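Long-range contacts in beta-lactamase OXA-2 (Salmonella typhimurium, PDB 1K38), which hydrolyses the beta-lactam ring of penicillins, oxacillin among them, as a class D serine enzyme that confers antibiotic resistance: residues A[22-26]-A[147-151]; A[60-64]-A[115-120]; A[63-67]-A[107-111]; A[212-216]-A[228-232]. One frame throughout, in Å; residues are numbered along the deposited sequence.

In the fold
Contacts 1 and 4 are buried and belong to one core: the antiparallel strands 21-27 and 208-217 are neighbours in the central mixed sheet, helix 147-158 packs on one face and helix 226-238 on the other, and the contact centres lie 10 Å apart. Both are apolar between strand and helix; contact 4 adds a phenylalanine ring and runs out to an arginine beside the probable substrate site. Contacts 2 and 3 lie toward the surface, on the side of the chain's centre opposite contact 4. They share Asp-63 and Ala-64 of helix 56-64, but contact 2 is built on stacked rings and a tyrosine-aspartate bond, contact 3 on alanines, one phenylalanine and an exposed glutamate.

Contact 1: A[22-26]-A[147-151]; sequences TIVVA and AQEQI
Val-24, at the middle of an inner strand of the central sheet, spreads its two methyls over the first turn of helix 147-158. CG1 stands anti to the backbone N and meets Ile-151 CG1 at 3.7 Å. The other methyl, CG2, reaches back along the strand to Gln-148 CG at 3.8 Å and to Ala-147 CB at 4.0 Å, so one valine spans a full helical turn. The valine and glutamine side chains cross nearly at right angles, and it is the methylene part of Gln-148 that does the touching; its amide NE2 goes on to Ser-43 OG. The Ile-151 side chain is folded twice (chi1 -67°, chi2 -72°), which brings Ile-151 CD1 to 3.7 Å from Val-24 O. Its CG2 branch takes the next place along the strand, 4.1 Å from Ala-26 CB. At the other end the methyl CG2 of Thr-22 faces Ala-147 CB at 4.3 Å, while OG1 bonds to Phe-38 O. Strand and helix run nearly parallel, 26° apart, in this alpha-beta layer of the transpeptidase-like fold. With every touching atom of the side chains a carbon, close fit of shape rather than polar pairing joins helix to sheet.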
loop_
_atom_site.group_PDB
_atom_site.type_symbol
_atom_site.label_atom_id
_atom_site.label_comp_id
_atom_site.label_asym_id
_atom_site.label_seq_id
_atom_site.Cartn_x
_atom_site.Cartn_y
_atom_site.Cartn_z
ATOM N N THR A 22 -23.874 12.942 5.941
ATOM C CA THR A 22 -23.827 12.994 4.487
ATOM C C THR A 22 -22.737 12.069 3.968
ATOM O O THR A 22 -21.840 11.672 4.705
ATOM C CB THR A 22 -23.499 14.429 4.001
ATOM O OG1 THR A 22 -23.549 14.485 2.569
ATOM C CG2 THR A 22 -22.098 14.847 4.464
ATOM N N ILE A 23 -22.847 11.691 2.703
ATOM C CA ILE A 23 -21.824 10.878 2.075
ATOM C C ILE A 23 -21.831 11.141 0.582
ATOM O O ILE A 23 -22.887 11.295 -0.035
ATOM C CB ILE A 23 -21.997 9.350 2.325
ATOM C CG1 ILE A 23 -20.775 8.606 1.772
ATOM C CG2 ILE A 23 -23.272 8.828 1.662
ATOM C CD1 ILE A 23 -20.768 7.115 2.060
ATOM N N VAL A 24 -20.633 11.247 0.026
ATOM C CA VAL A 24 -20.442 11.454 -1.402
ATOM C C VAL A 24 -19.613 10.269 -1.854
ATOM O O VAL A 24 -18.632 9.914 -1.204
ATOM C CB VAL A 24 -19.641 12.736 -1.702
ATOM C CG1 VAL A 24 -19.418 12.871 -3.209
ATOM C CG2 VAL A 24 -20.375 13.949 -1.170
ATOM N N VAL A 25 -20.018 9.652 -2.956
ATOM C CA VAL A 25 -19.296 8.517 -3.504
ATOM C C VAL A 25 -19.037 8.787 -4.981
ATOM O O VAL A 25 -19.969 9.058 -5.742
ATOM C CB VAL A 25 -20.111 7.208 -3.366
ATOM C CG1 VAL A 25 -19.398 6.071 -4.090
ATOM C CG2 VAL A 25 -20.299 6.862 -1.894
ATOM N N ALA A 26 -17.773 8.737 -5.383
ATOM C CA ALA A 26 -17.419 8.957 -6.778
ATOM C C ALA A 26 -16.824 7.656 -7.284
ATOM O O ALA A 26 -15.699 7.298 -6.941
ATOM C CB ALA A 26 -16.413 10.090 -6.901
ATOM N N ALA A 147 -17.492 17.660 2.307
ATOM C CA ALA A 147 -17.331 16.288 1.843
ATOM C C ALA A 147 -17.009 16.278 0.352
ATOM O O ALA A 147 -16.189 15.482 -0.099
ATOM C CB ALA A 147 -18.599 15.482 2.118
ATOM N N GLN A 148 -17.644 17.162 -0.414
ATOM C CA GLN A 148 -17.375 17.206 -1.843
ATOM C C GLN A 148 -15.953 17.682 -2.110
ATOM O O GLN A 148 -15.296 17.200 -3.036
ATOM C CB GLN A 148 -18.398 18.093 -2.564
ATOM C CG GLN A 148 -19.741 17.389 -2.747
ATOM C CD GLN A 148 -20.605 18.017 -3.826
ATOM O OE1 GLN A 148 -20.102 18.455 -4.864
ATOM N NE2 GLN A 148 -21.913 18.044 -3.596
ATOM N N GLU A 149 -15.472 18.610 -1.290
ATOM C CA GLU A 149 -14.112 19.112 -1.445
ATOM C C GLU A 149 -13.089 18.035 -1.067
ATOM O O GLU A 149 -11.997 17.981 -1.636
ATOM C CB GLU A 149 -13.919 20.374 -0.602
ATOM C CG GLU A 149 -14.726 21.553 -1.121
ATOM C CD GLU A 149 -14.534 22.807 -0.301
ATOM O OE1 GLU A 149 -14.622 22.723 0.939
ATOM O OE2 GLU A 149 -14.307 23.880 -0.898
ATOM N N GLN A 150 -13.441 17.175 -0.114
ATOM C CA GLN A 150 -12.540 16.091 0.277
ATOM C C GLN A 150 -12.386 15.144 -0.911
ATOM O O GLN A 150 -11.290 14.659 -1.189
ATOM C CB GLN A 150 -13.101 15.314 1.476
ATOM C CG GLN A 150 -13.096 16.095 2.789
ATOM C CD GLN A 150 -11.954 15.707 3.719
ATOM O OE1 GLN A 150 -10.884 15.284 3.272
ATOM N NE2 GLN A 150 -12.178 15.858 5.025
ATOM N N ILE A 151 -13.490 14.873 -1.605
ATOM C CA ILE A 151 -13.451 13.984 -2.764
ATOM C C ILE A 151 -12.516 14.563 -3.820
ATOM O O ILE A 151 -11.651 13.861 -4.339
ATOM C CB ILE A 151 -14.859 13.802 -3.387
ATOM C CG1 ILE A 151 -15.771 13.034 -2.422
ATOM C CG2 ILE A 151 -14.745 13.075 -4.721
ATOM C CD1 ILE A 151 -15.447 11.560 -2.286
#

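Contact 2: A[60-64]-A[115-120]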
loop_
_atom_site.group_PDB
_atom_site.type_symbol
_atom_site.label_atom_id
_atom_site.label_comp_id
_atom_site.label_asym_id
_atom_site.label_seq_id
_atom_site.Cartn_x
_atom_site.Cartn_y
_atom_site.Cartn_z
ATOM N N PHE A 60 2.697 18.210 3.684
ATOM C CA PHE A 60 3.320 19.465 4.117
ATOM C C PHE A 60 4.608 19.172 4.882
ATOM O O PHE A 60 5.652 19.772 4.619
ATOM C CB PHE A 60 2.408 20.253 5.070
ATOM C CG PHE A 60 1.140 20.780 4.448
ATOM C CD1 PHE A 60 0.737 20.413 3.166
ATOM C CD2 PHE A 60 0.322 21.639 5.182
ATOM C CE1 PHE A 60 -0.461 20.893 2.629
ATOM C CE2 PHE A 60 -0.873 22.123 4.654
ATOM C CZ PHE A 60 -1.266 21.750 3.377
ATOM N N ALA A 61 4.510 18.261 5.847
ATOM C CA ALA A 61 5.635 17.882 6.697
ATOM C C ALA A 61 6.801 17.271 5.927
ATOM O O ALA A 61 7.960 17.578 6.203
ATOM C CB ALA A 61 5.162 16.919 7.785
ATOM N N LEU A 62 6.503 16.399 4.969
ATOM C CA LEU A 62 7.556 15.774 4.177
ATOM C C LEU A 62 8.219 16.827 3.290
ATOM O O LEU A 62 9.445 16.853 3.144
ATOM C CB LEU A 62 6.975 14.656 3.307
ATOM C CG LEU A 62 6.566 13.370 4.032
ATOM C CD1 LEU A 62 5.597 12.584 3.157
ATOM C CD2 LEU A 62 7.801 12.541 4.361
ATOM N N ASP A 63 7.401 17.695 2.705
ATOM C CA ASP A 63 7.905 18.741 1.826
ATOM C C ASP A 63 8.770 19.745 2.578
ATOM O O ASP A 63 9.781 20.210 2.056
ATOM C CB ASP A 63 6.740 19.469 1.147
ATOM C CG ASP A 63 7.204 20.421 0.064
ATOM O OD1 ASP A 63 7.480 21.600 0.377
ATOM O OD2 ASP A 63 7.307 19.985 -1.101
ATOM N N ALA A 64 8.380 20.060 3.809
ATOM C CA ALA A 64 9.116 21.023 4.631
ATOM C C ALA A 64 10.306 20.397 5.351
ATOM O O ALA A 64 11.118 21.103 5.954
ATOM C CB ALA A 64 8.178 21.658 5.647
ATOM N N LYS A 115 3.957 29.377 6.253
ATOM C CA LYS A 115 4.131 28.297 5.293
ATOM C C LYS A 115 2.868 27.445 5.201
ATOM O O LYS A 115 2.502 26.986 4.119
ATOM C CB LYS A 115 5.332 27.431 5.684
ATOM C CG LYS A 115 5.853 26.565 4.552
ATOM C CD LYS A 115 7.180 25.903 4.904
ATOM C CE LYS A 115 7.744 25.157 3.703
ATOM N NZ LYS A 115 9.057 24.507 3.984
ATOM N N ALA A 116 2.199 27.243 6.333
ATOM C CA ALA A 116 0.973 26.452 6.354
ATOM C C ALA A 116 -0.075 27.103 5.458
ATOM O O ALA A 116 -0.811 26.416 4.752
ATOM C CB ALA A 116 0.450 26.335 7.775
ATOM N N ARG A 117 -0.143 28.431 5.492
ATOM C CA ARG A 117 -1.094 29.159 4.665
ATOM C C ARG A 117 -0.758 28.969 3.192
ATOM O O ARG A 117 -1.649 28.751 2.372
ATOM C CB ARG A 117 -1.076 30.652 5.010
ATOM C CG ARG A 117 -1.635 30.971 6.383
ATOM C CD ARG A 117 -1.520 32.452 6.718
ATOM N NE ARG A 117 -2.054 32.746 8.047
ATOM C CZ ARG A 117 -3.349 32.754 8.355
ATOM N NH1 ARG A 117 -4.257 32.488 7.427
ATOM N NH2 ARG A 117 -3.735 33.021 9.597
ATOM N N ARG A 118 0.527 29.052 2.856
ATOM C CA ARG A 118 0.949 28.878 1.472
ATOM C C ARG A 118 0.639 27.470 0.968
ATOM O O ARG A 118 0.175 27.301 -0.157
ATOM C CB ARG A 118 2.446 29.164 1.320
ATOM C CG ARG A 118 2.799 30.645 1.377
ATOM C CD ARG A 118 4.214 30.902 0.876
ATOM N NE ARG A 118 5.234 30.357 1.769
ATOM C CZ ARG A 118 5.498 30.835 2.980
ATOM N NH1 ARG A 118 4.821 31.873 3.450
ATOM N NH2 ARG A 118 6.444 30.274 3.724
ATOM N N TYR A 119 0.894 26.464 1.801
ATOM C CA TYR A 119 0.619 25.081 1.417
ATOM C C TYR A 119 -0.872 24.873 1.182
ATOM O O TYR A 119 -1.276 24.275 0.181
ATOM C CB TYR A 119 1.080 24.107 2.505
ATOM C CG TYR A 119 2.553 23.773 2.497
ATOM C CD1 TYR A 119 3.201 23.404 1.318
ATOM C CD2 TYR A 119 3.286 23.761 3.682
ATOM C CE1 TYR A 119 4.544 23.028 1.324
ATOM C CE2 TYR A 119 4.625 23.386 3.699
ATOM C CZ TYR A 119 5.246 23.020 2.519
ATOM O OH TYR A 119 6.565 22.634 2.543
ATOM N N LEU A 120 -1.691 25.364 2.108
ATOM C CA LEU A 120 -3.138 25.216 1.990
ATOM C C LEU A 120 -3.656 25.895 0.734
ATOM O O LEU A 120 -4.552 25.382 0.063
ATOM C CB LEU A 120 -3.833 25.792 3.229
ATOM C CG LEU A 120 -3.740 24.942 4.500
ATOM C CD1 LEU A 120 -4.165 25.760 5.719
ATOM C CD2 LEU A 120 -4.620 23.708 4.339
#
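The ring of Phe-60 stacks against the ring of Tyr-119 in an offset pair, the apolar centre of a packing between helices 56-64 and 113-122 in the helical region of the transpeptidase-like fold. The ring planes are 20° apart and the centroids 4.7 Å. The side chains enter from opposite ends and overlap partway, so each ring also covers the root of the other residue: Tyr-119 CB sits almost over the middle of the Phe-60 ring, 3.4 Å from its centroid, a close CH-pi contact, and Phe-60 CA lies over the tyrosine face at 4.3 Å from that centroid. Both residues place CG anti to their carbonyl carbon, and the rings overlap as the helices cross steeply, at 116°. Leu-120 closes the far end of the phenylalanine, its CD2 4.0 Å from Phe-60 CZ. Ile-111, from the preceding helix 101-111, touches both aromatic side chains.

Toward the surface the packing turns polar. Ala-64 CB comes to the edge of the tyrosine ring, and the extended chain of Lys-115 runs past it to bring NZ within 3.4 Å of this methyl. The ammonium remains 4.9 Å from Asp-63 OD1, too far for a salt bridge, though its charge would probably favour the carboxylate form. The carboxylate stands almost perpendicular to the tyrosine ring, and its OD1 lies near the ring plane. Tyr-119 OH donates to Asp-63 OD1 at 2.6 Å, meeting that oxygen on its anti side, 17° out of the carboxylate plane.

Contact 3: A[63-67]-A[107-111]; sequences DAGAV and FAKEI
A Schellman motif ends helix 56-64 here, and the turn it makes rests Ala-66 and Val-67 against the last turn of helix 101-111. Gly-65 is its C-prime residue: positive phi (80°) swings the chain round, and the backbone closes with Ala-66 N to Ala-61 O and Gly-65 N to Leu-62 O. It is a backbone shape that glycine, having no CB, takes up without crowding the carbonyl oxygen before it.

The turn brings Ala-66 to the middle of the contact. Its methyl CB is shared between Phe-107 CD1 at 3.9 Å and the carboxylate carbon Glu-110 CD at 3.8 Å. Val-67 follows along the same ring, CB at 3.8 Å from Phe-107 CZ, with the two side chains crossing at a slant. Phe-107 turns its CG anti to its own carbonyl carbon (chi1 -61°), and its ring passes from Ala-66 toward Val-67. Edge-to-face contacts with Tyr-104 and Phe-74 hold that ring further, and the side chain of Phe-107 is about 11 Å from that of Lys-189, a probable substrate-binding residue. Ile-111 CG1 packs on Ala-64 CB at 4.1 Å and so joins the end of the first helix to the end of the second.

On the solvent side Glu-110 stretches out fully, with CG anti to the backbone N (chi1 172°), and lays its carboxylate against the turn. The carboxylate meets the turn by van der Waals contact: Glu-110 OE1 lies 3.5 Å from Ala-66 CA and 3.6 Å from Gly-65 O.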
loop_
_atom_site.group_PDB
_atom_site.type_symbol
_atom_site.label_atom_id
_atom_site.label_comp_id
_atom_site.label_asym_id
_atom_site.label_seq_id
_atom_site.Cartn_x
_atom_site.Cartn_y
_atom_site.Cartn_z
ATOM N N ASP A 63 7.401 17.695 2.705
ATOM C CA ASP A 63 7.905 18.741 1.826
ATOM C C ASP A 63 8.770 19.745 2.578
ATOM O O ASP A 63 9.781 20.210 2.056
ATOM C CB ASP A 63 6.740 19.469 1.147
ATOM C CG ASP A 63 7.204 20.421 0.064
ATOM O OD1 ASP A 63 7.480 21.600 0.377
ATOM O OD2 ASP A 63 7.307 19.985 -1.101
ATOM N N ALA A 64 8.380 20.060 3.809
ATOM C CA ALA A 64 9.116 21.023 4.631
ATOM C C ALA A 64 10.306 20.397 5.351
ATOM O O ALA A 64 11.118 21.103 5.954
ATOM C CB ALA A 64 8.178 21.658 5.647
ATOM N N GLY A 65 10.406 19.074 5.292
ATOM C CA GLY A 65 11.504 18.392 5.951
ATOM C C GLY A 65 11.288 18.217 7.441
ATOM O O GLY A 65 12.241 17.966 8.180
ATOM N N ALA A 66 10.040 18.358 7.889
ATOM C CA ALA A 66 9.708 18.188 9.301
ATOM C C ALA A 66 9.818 16.709 9.647
ATOM O O ALA A 66 10.014 16.343 10.803
ATOM C CB ALA A 66 8.296 18.697 9.584
ATOM N N VAL A 67 9.669 15.864 8.630
ATOM C CA VAL A 67 9.801 14.423 8.788
ATOM C C VAL A 67 10.523 13.927 7.537
ATOM O O VAL A 67 10.201 14.333 6.419
ATOM C CB VAL A 67 8.424 13.720 8.945
ATOM C CG1 VAL A 67 7.506 14.060 7.775
ATOM C CG2 VAL A 67 8.626 12.216 9.057
ATOM N N PHE A 107 4.969 18.884 13.757
ATOM C CA PHE A 107 5.158 19.293 12.369
ATOM C C PHE A 107 4.645 20.714 12.167
ATOM O O PHE A 107 5.299 21.534 11.527
ATOM C CB PHE A 107 4.400 18.375 11.402
ATOM C CG PHE A 107 4.832 16.933 11.439
ATOM C CD1 PHE A 107 6.087 16.566 11.911
ATOM C CD2 PHE A 107 3.984 15.944 10.951
ATOM C CE1 PHE A 107 6.494 15.232 11.895
ATOM C CE2 PHE A 107 4.379 14.607 10.929
ATOM C CZ PHE A 107 5.636 14.249 11.402
ATOM N N ALA A 108 3.461 20.989 12.704
ATOM C CA ALA A 108 2.850 22.305 12.571
ATOM C C ALA A 108 3.755 23.405 13.119
ATOM O O ALA A 108 3.894 24.465 12.508
ATOM C CB ALA A 108 1.500 22.326 13.285
ATOM N N LYS A 109 4.369 23.144 14.267
ATOM C CA LYS A 109 5.261 24.115 14.891
ATOM C C LYS A 109 6.461 24.393 13.991
ATOM O O LYS A 109 6.846 25.548 13.796
ATOM C CB LYS A 109 5.733 23.596 16.250
ATOM C CG LYS A 109 6.620 24.564 17.014
ATOM C CD LYS A 109 7.045 23.978 18.351
ATOM C CE LYS A 109 7.951 24.938 19.110
ATOM N NZ LYS A 109 7.270 26.233 19.398
ATOM N N GLU A 110 7.043 23.338 13.430
ATOM C CA GLU A 110 8.199 23.495 12.553
ATOM C C GLU A 110 7.841 24.147 11.221
ATOM O O GLU A 110 8.613 24.936 10.678
ATOM C CB GLU A 110 8.870 22.140 12.306
ATOM C CG GLU A 110 9.970 22.182 11.258
ATOM C CD GLU A 110 10.870 20.963 11.305
ATOM O OE1 GLU A 110 11.693 20.797 10.380
ATOM O OE2 GLU A 110 10.763 20.178 12.271
ATOM N N ILE A 111 6.668 23.817 10.693
ATOM C CA ILE A 111 6.227 24.382 9.426
ATOM C C ILE A 111 5.926 25.873 9.566
ATOM O O ILE A 111 6.332 26.677 8.725
ATOM C CB ILE A 111 4.973 23.640 8.906
ATOM C CG1 ILE A 111 5.346 22.193 8.568
ATOM C CG2 ILE A 111 4.407 24.348 7.683
ATOM C CD1 ILE A 111 4.176 21.327 8.150
#

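Contact 4: A[212-216]-A[228-232]; sequences FALNI and REAIV. With FMT (formic acid), chain C.
Strand 212-216 and helix 228-232 run at 130° to each other, 9.1 Å apart at their closest, as the carboxy-terminal helix 226-238 covers one face of the central sheet of the transpeptidase-like fold. Alternate residues Phe-212, Leu-214 and Ile-216 face the helix, and Leu-214 is in the middle. Its CD1 rests against two methyls, Ile-231 CG2 at 3.6 Å and Val-232 CG2 at 3.7 Å, while CD2 points along the helix toward Arg-228 CA.

Val-232 uses its second methyl differently. CG1 sits over one face of the Phe-212 ring, 3.8 Å from the centroid and 17° off the normal, a CH-pi contact. The ring gets there because Phe-212 holds CG between its backbone N and carbonyl carbon; Trp-199 of the adjoining strand also meets it.

Ile-216 CD1 rests at 4.0 Å on Arg-228 CG, the aliphatic root of a side chain whose head leads away from the strand. Bent at chi3, Arg-228 carries its guanidinium to the probable substrate site, beside Thr-190, where NE bonds to Leu-225 O and NH1 to Gly-191 O, fixing its orientation. A formate, probably from the crystallisation liquor, is held there, also by Ser-99 OG and Thr-190 OG1. Arg-228 NH1 donates to its O1 at 2.6 Å with an N-H...O angle of 159°, and NH2 adds a weak bond to the same oxygen at 3.2 Å.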
loop_
_atom_site.group_PDB
_atom_site.type_symbol
_atom_site.label_atom_id
_atom_site.label_comp_id
_atom_site.label_asym_id
_atom_site.label_seq_id
_atom_site.Cartn_x
_atom_site.Cartn_y
_atom_site.Cartn_z
ATOM N N PHE A 212 -14.857 8.003 -1.502
ATOM C CA PHE A 212 -15.942 8.291 -0.579
ATOM C C PHE A 212 -15.533 9.324 0.451
ATOM O O PHE A 212 -14.355 9.460 0.800
ATOM C CB PHE A 212 -16.417 7.026 0.148
ATOM C CG PHE A 212 -15.379 6.398 1.028
ATOM C CD1 PHE A 212 -14.556 5.392 0.537
ATOM C CD2 PHE A 212 -15.216 6.818 2.348
ATOM C CE1 PHE A 212 -13.583 4.807 1.348
ATOM C CE2 PHE A 212 -14.245 6.239 3.169
ATOM C CZ PHE A 212 -13.426 5.230 2.664
ATOM N N ALA A 213 -16.524 10.068 0.922
ATOM C CA ALA A 213 -16.307 11.072 1.942
ATOM C C ALA A 213 -17.604 11.174 2.723
ATOM O O ALA A 213 -18.630 11.611 2.196
ATOM C CB ALA A 213 -15.944 12.420 1.317
ATOM N N LEU A 214 -17.555 10.730 3.973
ATOM C CA LEU A 214 -18.715 10.765 4.846
ATOM C C LEU A 214 -18.434 11.517 6.125
ATOM O O LEU A 214 -17.323 11.484 6.639
ATOM C CB LEU A 214 -19.151 9.337 5.230
ATOM C CG LEU A 214 -20.127 9.177 6.419
ATOM C CD1 LEU A 214 -20.973 7.939 6.213
ATOM C CD2 LEU A 214 -19.366 9.083 7.753
ATOM N N ASN A 215 -19.435 12.243 6.610
ATOM C CA ASN A 215 -19.306 12.871 7.912
ATOM C C ASN A 215 -20.662 12.747 8.579
ATOM O O ASN A 215 -21.698 12.698 7.908
ATOM C CB ASN A 215 -18.769 14.328 7.880
ATOM C CG ASN A 215 -19.687 15.320 7.199
ATOM O OD1 ASN A 215 -20.836 15.522 7.598
ATOM N ND2 ASN A 215 -19.161 15.985 6.176
ATOM N N ILE A 216 -20.636 12.606 9.897
ATOM C CA ILE A 216 -21.850 12.464 10.686
ATOM C C ILE A 216 -21.697 13.206 11.996
ATOM O O ILE A 216 -20.585 13.416 12.474
ATOM C CB ILE A 216 -22.145 10.985 11.054
ATOM C CG1 ILE A 216 -20.919 10.349 11.723
ATOM C CG2 ILE A 216 -22.573 10.208 9.811
ATOM C CD1 ILE A 216 -21.191 8.980 12.326
ATOM N N ARG A 228 -19.046 5.540 11.532
ATOM C CA ARG A 228 -18.374 6.097 10.365
ATOM C C ARG A 228 -18.069 4.997 9.357
ATOM O O ARG A 228 -18.506 5.057 8.205
ATOM C CB ARG A 228 -17.091 6.808 10.793
ATOM C CG ARG A 228 -17.341 8.007 11.706
ATOM C CD ARG A 228 -16.044 8.591 12.228
ATOM N NE ARG A 228 -15.273 7.597 12.978
ATOM C CZ ARG A 228 -14.099 7.833 13.550
ATOM N NH1 ARG A 228 -13.546 9.037 13.463
ATOM N NH2 ARG A 228 -13.474 6.861 14.204
ATOM N N GLU A 229 -17.331 3.982 9.791
ATOM C CA GLU A 229 -17.008 2.873 8.901
ATOM C C GLU A 229 -18.212 1.982 8.606
ATOM O O GLU A 229 -18.348 1.460 7.496
ATOM C CB GLU A 229 -15.878 2.018 9.488
ATOM C CG GLU A 229 -14.492 2.615 9.310
ATOM C CD GLU A 229 -13.383 1.590 9.500
ATOM O OE1 GLU A 229 -13.547 0.437 9.041
ATOM O OE2 GLU A 229 -12.340 1.939 10.093
ATOM N N ALA A 230 -19.096 1.809 9.583
ATOM C CA ALA A 230 -20.259 0.952 9.378
ATOM C C ALA A 230 -21.133 1.433 8.222
ATOM O O ALA A 230 -21.528 0.646 7.365
ATOM C CB ALA A 230 -21.081 0.865 10.659
ATOM N N ILE A 231 -21.438 2.725 8.202
ATOM C CA ILE A 231 -22.272 3.280 7.146
ATOM C C ILE A 231 -21.579 3.224 5.784
ATOM O O ILE A 231 -22.166 2.775 4.802
ATOM C CB ILE A 231 -22.674 4.736 7.478
ATOM C CG1 ILE A 231 -23.511 4.743 8.762
ATOM C CG2 ILE A 231 -23.462 5.347 6.321
ATOM C CD1 ILE A 231 -23.743 6.122 9.351
ATOM N N VAL A 232 -20.328 3.672 5.720
ATOM C CA VAL A 232 -19.606 3.650 4.456
ATOM C C VAL A 232 -19.453 2.238 3.904
ATOM O O VAL A 232 -19.689 1.998 2.718
ATOM C CB VAL A 232 -18.202 4.274 4.593
ATOM C CG1 VAL A 232 -17.445 4.134 3.273
ATOM C CG2 VAL A 232 -18.322 5.740 4.971
HETATM C C FMT C . -10.322 10.125 14.680
HETATM O O1 FMT C . -11.460 9.195 15.034
HETATM O O2 FMT C . -9.187 9.381 13.947
#